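PDB 5F8V: aminotransferase, class V family protein from Trichomonas vaginalis, which probably transfers the amino group of O-phospho-L-serine to 2-oxoglutarate, using pyridoxal phosphate, in the second step of serine biosynthesis from 3-phosphoglycerate. Local coordinates for residues T61-P66 with V211-K216; E57-L62 with F69-V74. All blocks are in the same frame, centred on the assembly; numbering follows the deposited sequence.

Interaction 1: T61-P66 with V211-K216; sequences TLLQVP and VVIIRK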
ATOM      1  N   THR A  61       9.421  11.688  17.890  1.00 15.90           N
ATOM      2  CA  THR A  61       9.326  11.996  19.318  1.00 16.05           C
ATOM      3  C   THR A  61       9.117  10.720  20.135  1.00 16.13           C
ATOM      4  O   THR A  61       9.871  10.461  21.065  1.00 15.25           O
ATOM      5  CB  THR A  61       8.199  13.015  19.616  1.00 16.56           C
ATOM      6  OG1 THR A  61       8.564  14.294  19.085  1.00 16.64           O
ATOM      7  CG2 THR A  61       7.954  13.167  21.106  1.00 16.43           C
ATOM      8  N   LEU A  62       8.098   9.939  19.776  1.00 16.51           N
ATOM      9  CA  LEU A  62       7.793   8.672  20.447  1.00 16.58           C
ATOM     10  C   LEU A  62       9.015   7.783  20.622  1.00 16.56           C
ATOM     11  O   LEU A  62       9.273   7.286  21.710  1.00 15.90           O
ATOM     12  CB  LEU A  62       6.756   7.871  19.648  1.00 17.05           C
ATOM     13  CG  LEU A  62       5.274   8.101  19.909  1.00 16.77           C
ATOM     14  CD1 LEU A  62       4.490   7.234  18.933  1.00 16.69           C
ATOM     15  CD2 LEU A  62       4.916   7.767  21.353  1.00 16.96           C
ATOM     16  N   LEU A  63       9.754   7.591  19.537  1.00 17.16           N
ATOM     17  CA  LEU A  63      10.942   6.725  19.541  1.00 17.75           C
ATOM     18  C   LEU A  63      12.252   7.417  19.906  1.00 18.12           C
ATOM     19  O   LEU A  63      13.241   6.737  20.145  1.00 17.78           O
ATOM     20  CB  LEU A  63      11.118   6.077  18.171  1.00 18.02           C
ATOM     21  CG  LEU A  63      10.335   4.806  17.880  1.00 18.09           C
ATOM     22  CD1 LEU A  63      10.339   4.570  16.376  1.00 18.27           C
ATOM     23  CD2 LEU A  63      10.928   3.615  18.615  1.00 18.11           C
ATOM     24  N   GLN A  64      12.264   8.749  19.935  1.00 18.58           N
ATOM     25  CA  GLN A  64      13.504   9.528  20.032  1.00 19.21           C
ATOM     26  C   GLN A  64      14.489   9.058  18.971  1.00 18.31           C
ATOM     27  O   GLN A  64      15.635   8.717  19.264  1.00 18.74           O
ATOM     28  CB  GLN A  64      14.101   9.470  21.448  1.00 20.37           C
ATOM     29  CG  GLN A  64      13.233  10.136  22.508  1.00 21.60           C
ATOM     30  CD  GLN A  64      13.136  11.642  22.315  1.00 22.98           C
ATOM     31  OE1 GLN A  64      14.017  12.389  22.752  1.00 24.05           O
ATOM     32  NE2 GLN A  64      12.063  12.097  21.658  1.00 22.87           N
ATOM     33  N   VAL A  65      14.014   9.039  17.728  1.00 17.49           N
ATOM     34  CA  VAL A  65      14.847   8.671  16.602  1.00 17.12           C
ATOM     35  C   VAL A  65      15.885   9.793  16.436  1.00 17.19           C
ATOM     36  O   VAL A  65      15.504  10.938  16.240  1.00 16.48           O
ATOM     37  CB  VAL A  65      14.041   8.508  15.288  1.00 16.59           C
ATOM     38  CG1 VAL A  65      14.967   8.095  14.157  1.00 16.22           C
ATOM     39  CG2 VAL A  65      12.895   7.500  15.454  1.00 16.69           C
ATOM     40  N   PRO A  66      17.191   9.467  16.515  1.00 17.68           N
ATOM     41  CA  PRO A  66      18.196  10.531  16.330  1.00 18.07           C
ATOM     42  C   PRO A  66      18.201  11.141  14.919  1.00 18.50           C
ATOM     43  O   PRO A  66      17.737  10.516  13.962  1.00 18.29           O
ATOM     44  CB  PRO A  66      19.525   9.824  16.629  1.00 18.03           C
ATOM     45  CG  PRO A  66      19.172   8.535  17.301  1.00 17.92           C
ATOM     46  CD  PRO A  66      17.824   8.161  16.774  1.00 17.62           C
ATOM     47  N   VAL A 211       6.559   1.460   7.819  1.00 13.58           N
ATOM     48  CA  VAL A 211       7.539   2.453   8.232  1.00 13.95           C
ATOM     49  C   VAL A 211       8.923   1.889   7.953  1.00 14.40           C
ATOM     50  O   VAL A 211       9.200   0.733   8.282  1.00 13.77           O
ATOM     51  CB  VAL A 211       7.386   2.804   9.731  1.00 14.11           C
ATOM     52  CG1 VAL A 211       8.653   3.423  10.311  1.00 14.04           C
ATOM     53  CG2 VAL A 211       6.195   3.731   9.917  1.00 14.12           C
ATOM     54  N   VAL A 212       9.787   2.709   7.347  1.00 15.00           N
ATOM     55  CA  VAL A 212      11.196   2.368   7.182  1.00 15.22           C
ATOM     56  C   VAL A 212      12.021   3.505   7.790  1.00 15.09           C
ATOM     57  O   VAL A 212      11.839   4.673   7.436  1.00 15.32           O
ATOM     58  CB  VAL A 212      11.578   2.136   5.702  1.00 15.70           C
ATOM     59  CG1 VAL A 212      12.934   1.455   5.605  1.00 15.75           C
ATOM     60  CG2 VAL A 212      10.528   1.292   4.989  1.00 15.68           C
ATOM     61  N   ILE A 213      12.902   3.153   8.722  1.00 15.03           N
ATOM     62  CA  ILE A 213      13.779   4.105   9.396  1.00 14.99           C
ATOM     63  C   ILE A 213      15.201   3.752   9.010  1.00 15.07           C
ATOM     64  O   ILE A 213      15.640   2.629   9.271  1.00 14.83           O
ATOM     65  CB  ILE A 213      13.595   4.045  10.927  1.00 15.14           C
ATOM     66  CG1 ILE A 213      12.188   4.537  11.296  1.00 15.16           C
ATOM     67  CG2 ILE A 213      14.669   4.869  11.639  1.00 15.05           C
ATOM     68  CD1 ILE A 213      11.822   4.381  12.760  1.00 15.51           C
ATOM     69  N   ILE A 214      15.920   4.702   8.399  1.00 15.17           N
ATOM     70  CA  ILE A 214      17.224   4.425   7.764  1.00 15.23           C
ATOM     71  C   ILE A 214      18.308   5.390   8.234  1.00 16.06           C
ATOM     72  O   ILE A 214      18.106   6.606   8.212  1.00 15.26           O
ATOM     73  CB  ILE A 214      17.141   4.530   6.220  1.00 14.73           C
ATOM     74  CG1 ILE A 214      15.968   3.700   5.680  1.00 14.47           C
ATOM     75  CG2 ILE A 214      18.469   4.099   5.578  1.00 14.57           C
ATOM     76  CD1 ILE A 214      15.627   3.950   4.226  1.00 14.00           C
ATOM     77  N   ARG A 215      19.459   4.845   8.639  1.00 17.06           N
ATOM     78  CA  ARG A 215      20.611   5.668   9.033  1.00 18.77           C
ATOM     79  C   ARG A 215      21.180   6.312   7.755  1.00 18.76           C
ATOM     80  O   ARG A 215      21.379   5.621   6.756  1.00 17.34           O
ATOM     81  CB  ARG A 215      21.675   4.803   9.727  1.00 20.13           C
ATOM     82  CG  ARG A 215      22.637   5.573  10.629  1.00 21.71           C
ATOM     83  CD  ARG A 215      24.050   5.011  10.562  1.00 23.27           C
ATOM     84  NE  ARG A 215      24.273   3.788  11.318  1.00 25.36           N
ATOM     85  CZ  ARG A 215      25.191   2.859  11.035  1.00 26.02           C
ATOM     86  NH1 ARG A 215      26.019   2.976   9.993  1.00 26.83           N
ATOM     87  NH2 ARG A 215      25.280   1.785  11.813  1.00 27.08           N
ATOM     88  N   LYS A 216      21.429   7.619   7.793  1.00 19.73           N
ATOM     89  CA  LYS A 216      21.731   8.399   6.568  1.00 20.76           C
ATOM     90  C   LYS A 216      22.941   7.946   5.734  1.00 20.58           C
ATOM     91  O   LYS A 216      22.869   7.986   4.504  1.00 20.94           O
ATOM     92  CB  LYS A 216      21.841   9.901   6.887  1.00 21.33           C
ATOM     93  CG  LYS A 216      20.492  10.549   7.108  1.00 21.61           C
ATOM     94  CD  LYS A 216      20.602  11.974   7.611  1.00 22.47           C
ATOM     95  CE  LYS A 216      19.221  12.586   7.739  1.00 23.00           C
ATOM     96  NZ  LYS A 216      19.252  13.891   8.445  1.00 23.80           N
TER
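V65 and I213 mark the closest backbone approach, their CA atoms 8.6 Å apart, where the end of a helix and the loop after it stand over strand 209-215 at side-chain distance. I213 does all the touching on the strand side, and its two branches go to different partners. CG1 lies anti to the carbonyl carbon (chi1 -66°), and the chain then runs on extended, which carries CD1 out to L63; CG2, anti to the backbone N, is left to face V65. The I213 CD1 methyl meets CD1 of L63 at 3.9 Å, the two side chains crossing at a slant. On the other branch CG2 of I213 and CG1 of V65 come tip to tip at 4.1 Å. All three residues are buried and the contact is purely apolar.

What sets L63 and V65 side by side is the way the helix stops. Q64 has positive phi and is the C-prime residue of a Schellman motif, in which V65 N returns to R60 O and Q64 N to T61 O. The Q64 side chain folds back as well: NE2 donates to T61 O at 2.8 Å, in the carbonyl plane and on a lone pair, so that this oxygen takes two N-H groups.

Around the contact, F182 and I187 from loops also pack on L63. Strand 209-215 runs between 69-75 and 193-199, antiparallel to both, so I213 projects from an inner strand of the sheet against the end of helix 46-63 and the loop that follows it.

Interaction 2: E57-L62 with F69-V74; sequences ERLRTL and FNILFV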
ATOM      1  N   GLU A  57       7.161  13.599  12.562  1.00 15.55           N
ATOM      2  CA  GLU A  57       7.690  14.208  13.784  1.00 15.78           C
ATOM      3  C   GLU A  57       7.213  13.468  15.034  1.00 14.80           C
ATOM      4  O   GLU A  57       7.998  13.210  15.942  1.00 14.60           O
ATOM      5  CB  GLU A  57       7.291  15.700  13.864  1.00 16.69           C
ATOM      6  CG  GLU A  57       8.121  16.616  12.966  1.00 17.92           C
ATOM      7  CD  GLU A  57       7.487  17.985  12.720  1.00 19.36           C
ATOM      8  OE1 GLU A  57       6.520  18.366  13.419  1.00 21.11           O
ATOM      9  OE2 GLU A  57       7.954  18.693  11.810  1.00 20.65           O
ATOM     10  N   ARG A  58       5.933  13.120  15.075  1.00 14.58           N
ATOM     11  CA  ARG A  58       5.367  12.449  16.248  1.00 14.21           C
ATOM     12  C   ARG A  58       6.048  11.088  16.465  1.00 13.69           C
ATOM     13  O   ARG A  58       6.394  10.730  17.590  1.00 13.13           O
ATOM     14  CB  ARG A  58       3.849  12.298  16.127  1.00 14.33           C
ATOM     15  CG  ARG A  58       3.169  11.939  17.434  1.00 14.61           C
ATOM     16  CD  ARG A  58       1.654  11.915  17.330  1.00 15.03           C
ATOM     17  NE  ARG A  58       1.052  13.147  16.813  1.00 15.29           N
ATOM     18  CZ  ARG A  58       0.763  14.251  17.512  1.00 15.68           C
ATOM     19  NH1 ARG A  58       1.007  14.357  18.818  1.00 15.60           N
ATOM     20  NH2 ARG A  58       0.185  15.276  16.883  1.00 15.79           N
ATOM     21  N   LEU A  59       6.258  10.352  15.382  1.00 13.63           N
ATOM     22  CA  LEU A  59       6.963   9.083  15.457  1.00 13.84           C
ATOM     23  C   LEU A  59       8.396   9.297  15.923  1.00 14.03           C
ATOM     24  O   LEU A  59       8.915   8.495  16.704  1.00 13.31           O
ATOM     25  CB  LEU A  59       6.951   8.374  14.106  1.00 13.86           C
ATOM     26  CG  LEU A  59       7.612   6.996  14.030  1.00 13.97           C
ATOM     27  CD1 LEU A  59       6.949   6.014  14.989  1.00 13.98           C
ATOM     28  CD2 LEU A  59       7.555   6.471  12.600  1.00 13.81           C
ATOM     29  N   ARG A  60       9.034  10.363  15.432  1.00 14.25           N
ATOM     30  CA  ARG A  60      10.383  10.700  15.878  1.00 15.20           C
ATOM     31  C   ARG A  60      10.419  10.962  17.377  1.00 15.24           C
ATOM     32  O   ARG A  60      11.333  10.496  18.051  1.00 15.42           O
ATOM     33  CB  ARG A  60      10.973  11.896  15.095  1.00 15.71           C
ATOM     34  CG  ARG A  60      12.397  12.246  15.512  1.00 16.10           C
ATOM     35  CD  ARG A  60      12.999  13.395  14.713  1.00 16.63           C
ATOM     36  NE  ARG A  60      13.070  13.137  13.281  1.00 16.86           N
ATOM     37  CZ  ARG A  60      13.926  12.311  12.680  1.00 17.40           C
ATOM     38  NH1 ARG A  60      14.824  11.607  13.365  1.00 18.14           N
ATOM     39  NH2 ARG A  60      13.887  12.183  11.362  1.00 17.84           N
ATOM     40  N   THR A  61       9.421  11.688  17.890  1.00 15.90           N
ATOM     41  CA  THR A  61       9.326  11.996  19.318  1.00 16.05           C
ATOM     42  C   THR A  61       9.117  10.720  20.135  1.00 16.13           C
ATOM     43  O   THR A  61       9.871  10.461  21.065  1.00 15.25           O
ATOM     44  CB  THR A  61       8.199  13.015  19.616  1.00 16.56           C
ATOM     45  OG1 THR A  61       8.564  14.294  19.085  1.00 16.64           O
ATOM     46  CG2 THR A  61       7.954  13.167  21.106  1.00 16.43           C
ATOM     47  N   LEU A  62       8.098   9.939  19.776  1.00 16.51           N
ATOM     48  CA  LEU A  62       7.793   8.672  20.447  1.00 16.58           C
ATOM     49  C   LEU A  62       9.015   7.783  20.622  1.00 16.56           C
ATOM     50  O   LEU A  62       9.273   7.286  21.710  1.00 15.90           O
ATOM     51  CB  LEU A  62       6.756   7.871  19.648  1.00 17.05           C
ATOM     52  CG  LEU A  62       5.274   8.101  19.909  1.00 16.77           C
ATOM     53  CD1 LEU A  62       4.490   7.234  18.933  1.00 16.69           C
ATOM     54  CD2 LEU A  62       4.916   7.767  21.353  1.00 16.96           C
ATOM     55  N   PHE A  69      19.018   9.700  11.273  1.00 14.83           N
ATOM     56  CA  PHE A  69      18.103   8.754  10.642  1.00 14.57           C
ATOM     57  C   PHE A  69      16.981   9.469   9.903  1.00 14.14           C
ATOM     58  O   PHE A  69      16.400  10.400  10.429  1.00 13.99           O
ATOM     59  CB  PHE A  69      17.500   7.828  11.695  1.00 14.40           C
ATOM     60  CG  PHE A  69      18.478   6.861  12.269  1.00 14.02           C
ATOM     61  CD1 PHE A  69      18.511   5.537  11.836  1.00 13.90           C
ATOM     62  CD2 PHE A  69      19.380   7.269  13.239  1.00 14.03           C
ATOM     63  CE1 PHE A  69      19.420   4.637  12.374  1.00 13.74           C
ATOM     64  CE2 PHE A  69      20.302   6.378  13.773  1.00 14.09           C
ATOM     65  CZ  PHE A  69      20.320   5.057  13.337  1.00 13.91           C
ATOM     66  N   ASN A  70      16.697   9.023   8.683  1.00 14.10           N
ATOM     67  CA  ASN A  70      15.472   9.392   7.961  1.00 14.45           C
ATOM     68  C   ASN A  70      14.313   8.482   8.383  1.00 14.34           C
ATOM     69  O   ASN A  70      14.539   7.323   8.732  1.00 14.23           O
ATOM     70  CB  ASN A  70      15.653   9.246   6.449  1.00 14.70           C
ATOM     71  CG  ASN A  70      16.768  10.119   5.902  1.00 15.26           C
ATOM     72  OD1 ASN A  70      16.702  11.340   5.977  1.00 15.56           O
ATOM     73  ND2 ASN A  70      17.788   9.493   5.343  1.00 15.56           N
ATOM     74  N   ILE A  71      13.089   9.011   8.327  1.00 14.20           N
ATOM     75  CA  ILE A  71      11.874   8.249   8.613  1.00 14.15           C
ATOM     76  C   ILE A  71      11.028   8.235   7.350  1.00 14.57           C
ATOM     77  O   ILE A  71      10.721   9.295   6.794  1.00 14.58           O
ATOM     78  CB  ILE A  71      11.076   8.846   9.799  1.00 14.26           C
ATOM     79  CG1 ILE A  71      11.941   8.871  11.071  1.00 14.05           C
ATOM     80  CG2 ILE A  71       9.802   8.037  10.054  1.00 14.31           C
ATOM     81  CD1 ILE A  71      11.320   9.605  12.245  1.00 14.14           C
ATOM     82  N   LEU A  72      10.659   7.036   6.889  1.00 14.79           N
ATOM     83  CA  LEU A  72       9.811   6.891   5.701  1.00 15.13           C
ATOM     84  C   LEU A  72       8.487   6.229   6.039  1.00 15.16           C
ATOM     85  O   LEU A  72       8.428   5.328   6.859  1.00 14.79           O
ATOM     86  CB  LEU A  72      10.515   6.047   4.628  1.00 15.46           C
ATOM     87  CG  LEU A  72      11.924   6.429   4.182  1.00 15.85           C
ATOM     88  CD1 LEU A  72      12.345   5.530   3.031  1.00 16.01           C
ATOM     89  CD2 LEU A  72      12.015   7.884   3.756  1.00 16.37           C
ATOM     90  N   PHE A  73       7.428   6.708   5.403  1.00 15.84           N
ATOM     91  CA  PHE A  73       6.170   5.988   5.275  1.00 15.92           C
ATOM     92  C   PHE A  73       6.111   5.576   3.820  1.00 15.74           C
ATOM     93  O   PHE A  73       6.205   6.436   2.937  1.00 16.59           O
ATOM     94  CB  PHE A  73       4.979   6.893   5.584  1.00 16.26           C
ATOM     95  CG  PHE A  73       4.906   7.330   7.016  1.00 16.74           C
ATOM     96  CD1 PHE A  73       4.424   6.466   7.991  1.00 16.97           C
ATOM     97  CD2 PHE A  73       5.310   8.609   7.395  1.00 16.94           C
ATOM     98  CE1 PHE A  73       4.349   6.865   9.319  1.00 17.47           C
ATOM     99  CE2 PHE A  73       5.241   9.010   8.725  1.00 17.22           C
ATOM    100  CZ  PHE A  73       4.761   8.141   9.686  1.00 17.36           C
ATOM    101  N   VAL A  74       5.956   4.278   3.567  1.00 15.36           N
ATOM    102  CA  VAL A  74       5.905   3.751   2.193  1.00 15.45           C
ATOM    103  C   VAL A  74       4.712   2.835   1.955  1.00 16.20           C
ATOM    104  O   VAL A  74       4.165   2.250   2.890  1.00 16.31           O
ATOM    105  CB  VAL A  74       7.211   3.013   1.820  1.00 14.86           C
ATOM    106  CG1 VAL A  74       8.335   4.025   1.664  1.00 14.45           C
ATOM    107  CG2 VAL A  74       7.583   1.948   2.860  1.00 14.49           C
TER
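R60 lays its guanidinium across the end of I71: the CD1 methyl sits 3.7 Å above the plane, over its centre. The same methyl reaches the start of the arginine chain, at 3.7 Å from R60 CB, so it fills the bend that the side chain makes at chi3 (-60°). The guanidinium edge makes the polar contacts. NH2 donates to F69 O over 3.2 Å with an N-H...O angle of 161°, the oxygen lying near the guanidinium plane. NH1 bonds to V65 O in the intervening loop, so two backbone carbonyls hold the flat group over I71.

Helix 46-63 packs on a face of the mixed seven-stranded sheet of the large PLP-binding domain, as in fold-type I aminotransferases, against its edge strand (within this chain) 69-75; the axes of 57-62 and 69-74 pass 9.7 Å apart at 127°.

One residue back on the helix, L59 comes down on the other branch of I71. Its CG is anti to the backbone N (chi1 -178°), which extends the side chain toward the strand, and CD2 meets I71 CG2 at 3.7 Å. CD2 also approaches F73 CZ obliquely, at 4.4 Å, while L183 from a loop packs on L59.

How the interactions relate
Going from the N terminus, helix 46-63 supplies L59 and R60 to interaction 2, and its last turn and the loop after it supply L63 and V65 to interaction 1. Interaction 2 closes a tight loop: the chain turns back as strand 69-75, at an oblique angle to the helix. Interaction 1 starts inside that loop and ends far beyond it, after a span of 144 residues that contains strand 69-75, so the two closures cross; their centres are about 5 Å apart. Strands 69-75 and 209-215 are antiparallel neighbours, hydrogen-bonded through L72 N to V212 O and N70 N to I214 O. The C-terminal end of the helix and the loop after it thus pack on two adjacent strands.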